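Putative integron gene cassette protein (Uncultured bacterium, PDB 3GHJ) is of unknown function but probably belongs to the glyoxalase/bleomycin resistance protein/dioxygenase superfamily. Local coordinates at residues A[84-95]-A[132-141]. The protein carries 1 engineered substitution. Numbering follows the deposited sequence.
Sequences WQQQHFSFRVEK and NGHALEFTAL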
ATOM      1  N   TRP A  84       5.764  -6.321  16.903  1.00 18.54           N
ATOM      2  CA  TRP A  84       5.348  -6.860  15.617  1.00 14.52           C
ATOM      3  C   TRP A  84       3.842  -6.766  15.407  1.00 14.02           C
ATOM      4  O   TRP A  84       3.055  -7.091  16.295  1.00 15.01           O
ATOM      5  CB  TRP A  84       5.768  -8.330  15.484  1.00 13.30           C
ATOM      6  CG  TRP A  84       5.506  -8.907  14.104  1.00 12.71           C
ATOM      7  CD1 TRP A  84       6.346  -8.861  13.023  1.00 13.03           C
ATOM      8  CD2 TRP A  84       4.331  -9.609  13.666  1.00 11.46           C
ATOM      9  NE1 TRP A  84       5.764  -9.483  11.944  1.00 12.33           N
ATOM     10  CE2 TRP A  84       4.533  -9.961  12.312  1.00 11.48           C
ATOM     11  CE3 TRP A  84       3.137  -9.996  14.289  1.00 11.09           C
ATOM     12  CZ2 TRP A  84       3.586 -10.675  11.577  1.00 11.10           C
ATOM     13  CZ3 TRP A  84       2.194 -10.702  13.558  1.00 11.37           C
ATOM     14  CH2 TRP A  84       2.426 -11.040  12.214  1.00 10.64           C
ATOM     15  N   GLN A  85       3.425  -6.291  14.224  0.57 12.61           N
ATOM     16  CA  GLN A  85       2.053  -6.348  13.815  0.57 13.02           C
ATOM     17  C   GLN A  85       1.977  -6.715  12.341  0.57 11.13           C
ATOM     18  O   GLN A  85       2.664  -6.157  11.568  0.57 11.49           O
ATOM     19  CB  GLN A  85       1.330  -5.005  14.040  0.57 16.00           C
ATOM     20  CG  GLN A  85       0.703  -4.867  15.430  0.57 20.20           C
ATOM     21  CD  GLN A  85      -0.429  -3.835  15.484  0.57 25.10           C
ATOM     22  OE1 GLN A  85      -0.971  -3.399  14.486  0.57 28.12           O
ATOM     23  NE2 GLN A  85      -0.720  -3.431  16.659  0.57 26.99           N
ATOM     24  N   GLN A  86       1.112  -7.648  12.015  1.00 10.07           N
ATOM     25  CA  GLN A  86       0.992  -8.087  10.636  1.00  9.00           C
ATOM     26  C   GLN A  86       0.435  -6.988   9.748  1.00  9.28           C
ATOM     27  O   GLN A  86      -0.527  -6.307  10.113  1.00 11.64           O
ATOM     28  CB  GLN A  86       0.116  -9.337  10.512  1.00 10.36           C
ATOM     29  CG  GLN A  86       0.344 -10.042   9.180  1.00 11.07           C
ATOM     30  CD  GLN A  86      -0.405 -11.340   9.063  1.00 16.27           C
ATOM     31  OE1 GLN A  86       0.187 -12.379   8.739  1.00 18.99           O
ATOM     32  NE2 GLN A  86      -1.701 -11.301   9.319  1.00 19.59           N
ATOM     33  N   GLN A  87       1.041  -6.838   8.585  1.00  8.28           N
ATOM     34  CA  GLN A  87       0.544  -5.959   7.557  1.00  8.06           C
ATOM     35  C   GLN A  87       0.009  -6.783   6.376  1.00  7.98           C
ATOM     36  O   GLN A  87       0.388  -7.894   6.189  1.00  9.12           O
ATOM     37  CB  GLN A  87       1.662  -5.047   7.083  1.00  8.42           C
ATOM     38  CG  GLN A  87       2.113  -4.066   8.141  1.00  8.59           C
ATOM     39  CD  GLN A  87       3.243  -3.173   7.703  1.00  8.46           C
ATOM     40  OE1 GLN A  87       4.258  -3.149   8.300  1.00  9.60           O
ATOM     41  NE2 GLN A  87       3.008  -2.406   6.680  1.00  9.43           N
ATOM     42  N   HIS A  88      -0.879  -6.157   5.615  1.00  8.49           N
ATOM     43  CA  HIS A  88      -1.370  -6.708   4.377  1.00  8.25           C
ATOM     44  C   HIS A  88      -1.351  -5.673   3.286  1.00  8.11           C
ATOM     45  O   HIS A  88      -1.845  -4.623   3.450  1.00  8.80           O
ATOM     46  CB  HIS A  88      -2.815  -7.272   4.458  1.00 10.00           C
ATOM     47  CG  HIS A  88      -3.370  -7.602   3.101  1.00 12.83           C
ATOM     48  ND1 HIS A  88      -2.888  -8.641   2.338  1.00 13.98           N
ATOM     49  CD2 HIS A  88      -4.305  -6.989   2.340  1.00 14.72           C
ATOM     50  CE1 HIS A  88      -3.515  -8.661   1.182  1.00 15.16           C
ATOM     51  NE2 HIS A  88      -4.364  -7.660   1.150  1.00 16.09           N
ATOM     52  N   PHE A  89      -0.793  -6.074   2.150  1.00  7.88           N
ATOM     53  CA  PHE A  89      -0.790  -5.297   0.945  1.00  8.09           C
ATOM     54  C   PHE A  89      -0.632  -6.196  -0.265  1.00  8.08           C
ATOM     55  O   PHE A  89      -0.169  -7.275  -0.147  1.00  8.94           O
ATOM     56  CB  PHE A  89       0.305  -4.192   0.967  1.00  8.93           C
ATOM     57  CG  PHE A  89       1.656  -4.670   1.436  1.00  8.06           C
ATOM     58  CD1 PHE A  89       1.974  -4.644   2.755  1.00  8.77           C
ATOM     59  CD2 PHE A  89       2.594  -5.083   0.545  1.00  9.24           C
ATOM     60  CE1 PHE A  89       3.177  -5.095   3.190  1.00  9.26           C
ATOM     61  CE2 PHE A  89       3.798  -5.523   0.993  1.00  9.27           C
ATOM     62  CZ  PHE A  89       4.092  -5.524   2.289  1.00  8.87           C
ATOM     63  N   SER A  90      -1.000  -5.693  -1.430  0.74  6.97           N
ATOM     64  CA  SER A  90      -0.908  -6.510  -2.639  0.74  7.71           C
ATOM     65  C   SER A  90      -0.309  -5.736  -3.799  0.74  7.98           C
ATOM     66  O   SER A  90      -0.371  -4.503  -3.847  0.74  8.92           O
ATOM     67  CB  SER A  90      -2.276  -7.062  -3.039  0.74  9.02           C
ATOM     68  OG  SER A  90      -2.980  -6.128  -3.832  0.74 10.39           O
ATOM     69  N   PHE A  91       0.266  -6.476  -4.739  1.00  8.21           N
ATOM     70  CA  PHE A  91       0.826  -5.907  -5.950  1.00  8.38           C
ATOM     71  C   PHE A  91       0.004  -6.361  -7.142  1.00  8.38           C
ATOM     72  O   PHE A  91      -0.495  -7.482  -7.171  1.00  9.27           O
ATOM     73  CB  PHE A  91       2.286  -6.353  -6.115  1.00  9.39           C
ATOM     74  CG  PHE A  91       3.144  -6.006  -4.933  1.00  8.00           C
ATOM     75  CD1 PHE A  91       3.670  -4.736  -4.822  1.00  8.98           C
ATOM     76  CD2 PHE A  91       3.377  -6.916  -3.911  1.00  8.96           C
ATOM     77  CE1 PHE A  91       4.442  -4.367  -3.729  1.00 10.29           C
ATOM     78  CE2 PHE A  91       4.161  -6.559  -2.803  1.00  9.61           C
ATOM     79  CZ  PHE A  91       4.692  -5.277  -2.718  1.00  9.75           C
ATOM     80  N   ARG A  92      -0.107  -5.481  -8.128  0.54  8.69           N
ATOM     81  CA  ARG A  92      -0.848  -5.748  -9.350  0.54  8.91           C
ATOM     82  C   ARG A  92      -0.051  -6.645 -10.286  0.54  9.63           C
ATOM     83  O   ARG A  92       1.139  -6.406 -10.511  0.54 11.07           O
ATOM     84  CB  ARG A  92      -1.133  -4.420 -10.052  0.54  9.63           C
ATOM     85  CG  ARG A  92      -1.971  -4.555 -11.308  0.54 12.11           C
ATOM     86  CD  ARG A  92      -3.385  -5.001 -10.971  0.54 14.45           C
ATOM     87  NE  ARG A  92      -4.256  -4.992 -12.144  0.54 15.89           N
ATOM     88  CZ  ARG A  92      -4.917  -3.925 -12.583  0.54 18.10           C
ATOM     89  NH1 ARG A  92      -4.814  -2.765 -11.951  0.54 19.20           N
ATOM     90  NH2 ARG A  92      -5.683  -4.022 -13.662  0.54 19.57           N
ATOM     91  N   VAL A  93      -0.706  -7.673 -10.829  1.00 10.71           N
ATOM     92  CA  VAL A  93      -0.093  -8.512 -11.872  1.00 11.02           C
ATOM     93  C   VAL A  93      -1.163  -8.838 -12.906  1.00 12.75           C
ATOM     94  O   VAL A  93      -2.355  -8.656 -12.660  1.00 14.65           O
ATOM     95  CB  VAL A  93       0.503  -9.828 -11.296  1.00 11.75           C
ATOM     96  CG1 VAL A  93       1.458  -9.526 -10.141  1.00 12.22           C
ATOM     97  CG2 VAL A  93      -0.600 -10.773 -10.847  1.00 12.31           C
ATOM     98  N   GLU A  94      -0.736  -9.342 -14.065  1.00 14.48           N
ATOM     99  CA  GLU A  94      -1.675  -9.761 -15.099  1.00 16.01           C
ATOM    100  C   GLU A  94      -2.254 -11.136 -14.777  1.00 14.52           C
ATOM    101  O   GLU A  94      -1.564 -11.986 -14.205  1.00 14.02           O
ATOM    102  CB  GLU A  94      -0.971  -9.789 -16.456  1.00 20.99           C
ATOM    103  CG  GLU A  94      -0.566  -8.409 -16.960  1.00 28.55           C
ATOM    104  CD  GLU A  94       0.452  -8.465 -18.083  1.00 35.87           C
ATOM    105  OE1 GLU A  94       1.116  -9.511 -18.242  1.00 38.60           O
ATOM    106  OE2 GLU A  94       0.594  -7.456 -18.804  1.00 37.97           O
ATOM    107  N   LYS A  95      -3.514 -11.369 -15.135  1.00 14.92           N
ATOM    108  CA  LYS A  95      -4.145 -12.655 -14.857  1.00 15.44           C
ATOM    109  C   LYS A  95      -3.365 -13.812 -15.483  1.00 13.10           C
ATOM    110  O   LYS A  95      -3.218 -14.875 -14.876  1.00 14.01           O
ATOM    111  CB  LYS A  95      -5.600 -12.685 -15.345  1.00 18.97           C
ATOM    112  CG  LYS A  95      -6.565 -11.895 -14.465  1.00 22.90           C
ATOM    113  CD  LYS A  95      -8.015 -12.132 -14.867  1.00 25.33           C
ATOM    114  CE  LYS A  95      -8.968 -11.532 -13.838  1.00 27.68           C
ATOM    115  NZ  LYS A  95     -10.385 -11.583 -14.295  1.00 29.56           N
ATOM    116  N   ASN A 132       8.958 -11.388   7.331  1.00 10.98           N
ATOM    117  CA  ASN A 132       8.384 -10.913   8.580  1.00 10.17           C
ATOM    118  C   ASN A 132       7.022 -11.524   8.844  1.00 10.44           C
ATOM    119  O   ASN A 132       6.376 -11.202   9.847  1.00 11.73           O
ATOM    120  CB  ASN A 132       8.227  -9.397   8.480  1.00 10.34           C
ATOM    121  CG  ASN A 132       9.495  -8.733   8.009  1.00  9.82           C
ATOM    122  OD1 ASN A 132       9.593  -8.255   6.859  1.00 11.84           O
ATOM    123  ND2 ASN A 132      10.493  -8.726   8.868  1.00  9.59           N
ATOM    124  N   GLY A 133       6.554 -12.371   7.937  1.00 10.06           N
ATOM    125  CA  GLY A 133       5.228 -12.932   8.065  1.00 11.25           C
ATOM    126  C   GLY A 133       4.124 -11.971   7.671  1.00 10.54           C
ATOM    127  O   GLY A 133       2.957 -12.215   7.966  1.00 11.26           O
ATOM    128  N   HIS A 134       4.471 -10.879   7.000  1.00  8.92           N
ATOM    129  CA  HIS A 134       3.404 -10.039   6.479  1.00  8.69           C
ATOM    130  C   HIS A 134       2.625 -10.796   5.425  1.00  8.58           C
ATOM    131  O   HIS A 134       3.160 -11.697   4.754  1.00  9.94           O
ATOM    132  CB  HIS A 134       3.954  -8.735   5.915  1.00  8.13           C
ATOM    133  CG  HIS A 134       4.524  -7.848   6.966  1.00  8.45           C
ATOM    134  ND1 HIS A 134       3.865  -7.594   8.149  1.00  8.59           N
ATOM    135  CD2 HIS A 134       5.702  -7.182   7.031  1.00  9.25           C
ATOM    136  CE1 HIS A 134       4.611  -6.798   8.897  1.00  9.13           C
ATOM    137  NE2 HIS A 134       5.726  -6.528   8.240  1.00  8.83           N
ATOM    138  N   ALA A 135       1.351 -10.454   5.302  1.00  9.80           N
ATOM    139  CA  ALA A 135       0.464 -11.119   4.365  1.00  9.23           C
ATOM    140  C   ALA A 135       0.515 -10.399   3.029  1.00  8.19           C
ATOM    141  O   ALA A 135      -0.203  -9.415   2.815  1.00  9.81           O
ATOM    142  CB  ALA A 135      -0.961 -11.127   4.927  1.00 10.64           C
ATOM    143  N   LEU A 136       1.382 -10.870   2.140  1.00  8.28           N
ATOM    144  CA  LEU A 136       1.507 -10.285   0.812  1.00  7.76           C
ATOM    145  C   LEU A 136       0.587 -10.989  -0.171  1.00  7.85           C
ATOM    146  O   LEU A 136       0.101 -12.098   0.080  1.00 10.08           O
ATOM    147  CB  LEU A 136       2.963 -10.335   0.322  1.00  9.37           C
ATOM    148  CG  LEU A 136       3.881  -9.200   0.785  1.00  8.39           C
ATOM    149  CD1 LEU A 136       3.958  -9.141   2.308  1.00  9.69           C
ATOM    150  CD2 LEU A 136       5.275  -9.360   0.171  1.00 10.51           C
ATOM    151  N   GLU A 137       0.343 -10.333  -1.291  1.00  8.09           N
ATOM    152  CA  GLU A 137      -0.610 -10.819  -2.268  1.00  8.11           C
ATOM    153  C   GLU A 137      -0.220 -10.299  -3.644  1.00  8.43           C
ATOM    154  O   GLU A 137       0.314  -9.190  -3.770  1.00  8.98           O
ATOM    155  CB  GLU A 137      -2.019 -10.351  -1.874  1.00 10.02           C
ATOM    156  CG  GLU A 137      -3.107 -10.636  -2.890  1.00 10.52           C
ATOM    157  CD  GLU A 137      -4.439 -10.010  -2.525  1.00 13.02           C
ATOM    158  OE1 GLU A 137      -4.597  -9.537  -1.375  1.00 13.14           O
ATOM    159  OE2 GLU A 137      -5.328  -9.976  -3.400  1.00 14.86           O
ATOM    160  N   PHE A 138      -0.443 -11.122  -4.667  1.00  8.23           N
ATOM    161  CA  PHE A 138      -0.498 -10.650  -6.043  1.00  8.31           C
ATOM    162  C   PHE A 138      -1.966 -10.672  -6.447  1.00  8.73           C
ATOM    163  O   PHE A 138      -2.641 -11.690  -6.258  1.00 10.38           O
ATOM    164  CB  PHE A 138       0.284 -11.561  -6.994  1.00  8.47           C
ATOM    165  CG  PHE A 138       1.776 -11.564  -6.783  1.00  9.33           C
ATOM    166  CD1 PHE A 138       2.450 -10.449  -6.319  1.00 11.02           C
ATOM    167  CD2 PHE A 138       2.521 -12.691  -7.111  1.00 12.01           C
ATOM    168  CE1 PHE A 138       3.833 -10.476  -6.150  1.00 11.94           C
ATOM    169  CE2 PHE A 138       3.893 -12.718  -6.944  1.00 11.98           C
ATOM    170  CZ  PHE A 138       4.554 -11.611  -6.474  1.00 11.90           C
ATOM    171  N   THR A 139      -2.458  -9.569  -6.994  1.00  9.51           N
ATOM    172  CA  THR A 139      -3.855  -9.456  -7.410  1.00 10.19           C
ATOM    173  C   THR A 139      -3.917  -9.174  -8.897  1.00  9.65           C
ATOM    174  O   THR A 139      -3.279  -8.241  -9.389  1.00 11.36           O
ATOM    175  CB  THR A 139      -4.562  -8.284  -6.701  1.00 11.85           C
ATOM    176  OG1 THR A 139      -4.268  -8.304  -5.295  1.00 13.98           O
ATOM    177  CG2 THR A 139      -6.075  -8.354  -6.922  1.00 12.97           C
ATOM    178  N   ALA A 140      -4.696  -9.986  -9.616  1.00 10.53           N
ATOM    179  CA  ALA A 140      -4.915  -9.784 -11.045  1.00 13.08           C
ATOM    180  C   ALA A 140      -6.381  -9.421 -11.301  1.00 16.32           C
ATOM    181  O   ALA A 140      -7.280 -10.079 -10.782  1.00 17.11           O
ATOM    182  CB  ALA A 140      -4.522 -11.051 -11.825  1.00 13.84           C
ATOM    183  N   LEU A 141      -6.600  -8.383 -12.102  1.00 19.95           N
ATOM    184  CA  LEU A 141      -7.938  -7.836 -12.324  1.00 24.86           C
ATOM    185  C   LEU A 141      -8.283  -7.812 -13.801  1.00 30.08           C
ATOM    186  O   LEU A 141      -9.296  -7.217 -14.171  1.00 31.18           O
ATOM    187  CB  LEU A 141      -8.044  -6.405 -11.785  1.00 26.72           C
ATOM    188  CG  LEU A 141      -7.936  -6.159 -10.285  1.00 27.35           C
ATOM    189  CD1 LEU A 141      -6.479  -5.980  -9.879  1.00 27.10           C
ATOM    190  CD2 LEU A 141      -8.754  -4.939  -9.908  1.00 28.21           C
ATOM    191  OXT LEU A 141      -7.567  -8.362 -14.637  1.00 33.31           O
TER
HETATM  192  O   HOH W   1      -4.416  -7.294 -13.581  1.00 22.81           O
HETATM  193  O   HOH W   2      -5.106  -9.068 -16.126  1.00 27.82           O
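Phe91 CB meets the edge of the Phe138 ring, 4.1 Å from its CD1, where strands 88-93 and 135-140 run parallel, their short axes diverging by 30°. The straightest backbone bond between them lies here: Thr139 N reaches Phe91 O at 2.9 Å with an N-H...O angle of 169°, and Phe91 N binds Glu137 O. On the apolar face Val93 crosses Phe138 at about a right angle, its CG1 3.9 Å from Phe138 CB, while Phe89 CZ lies 3.6 Å from Leu136 CD1. The other face is polar yet partly buried. In the conformer given, Ser90 OG donates to Thr139 OG1 (2.9 Å), which in turn donates to Glu137 OE2 from above the carboxylate plane. His88, with CG anti to its backbone N (chi1 170°), brings ND1 to 2.8 Å from Ala135 O, and its NE2 bonds Glu31 of the second subunit. Before the strands, Gln87 N donates to His134 ND1, and Gln87 CB sits over that ring's face, 4.0 Å from its centroid; NE2 of the ring bonds Lys35 O of strand 28-36. The ends are looser: Trp84 NE1 bonds Asn132 O weakly, one water joins Arg92 NE and Val93 O to Leu141 N, and another joins Lys95 N to Leu141 OXT. Helix 98-107 packs on Val93 and Phe138, strand 123-129 continues the sheet antiparallel beside 135-140, and a second-subunit strand pairs antiparallel with residues 89-92, extending it across the dimer.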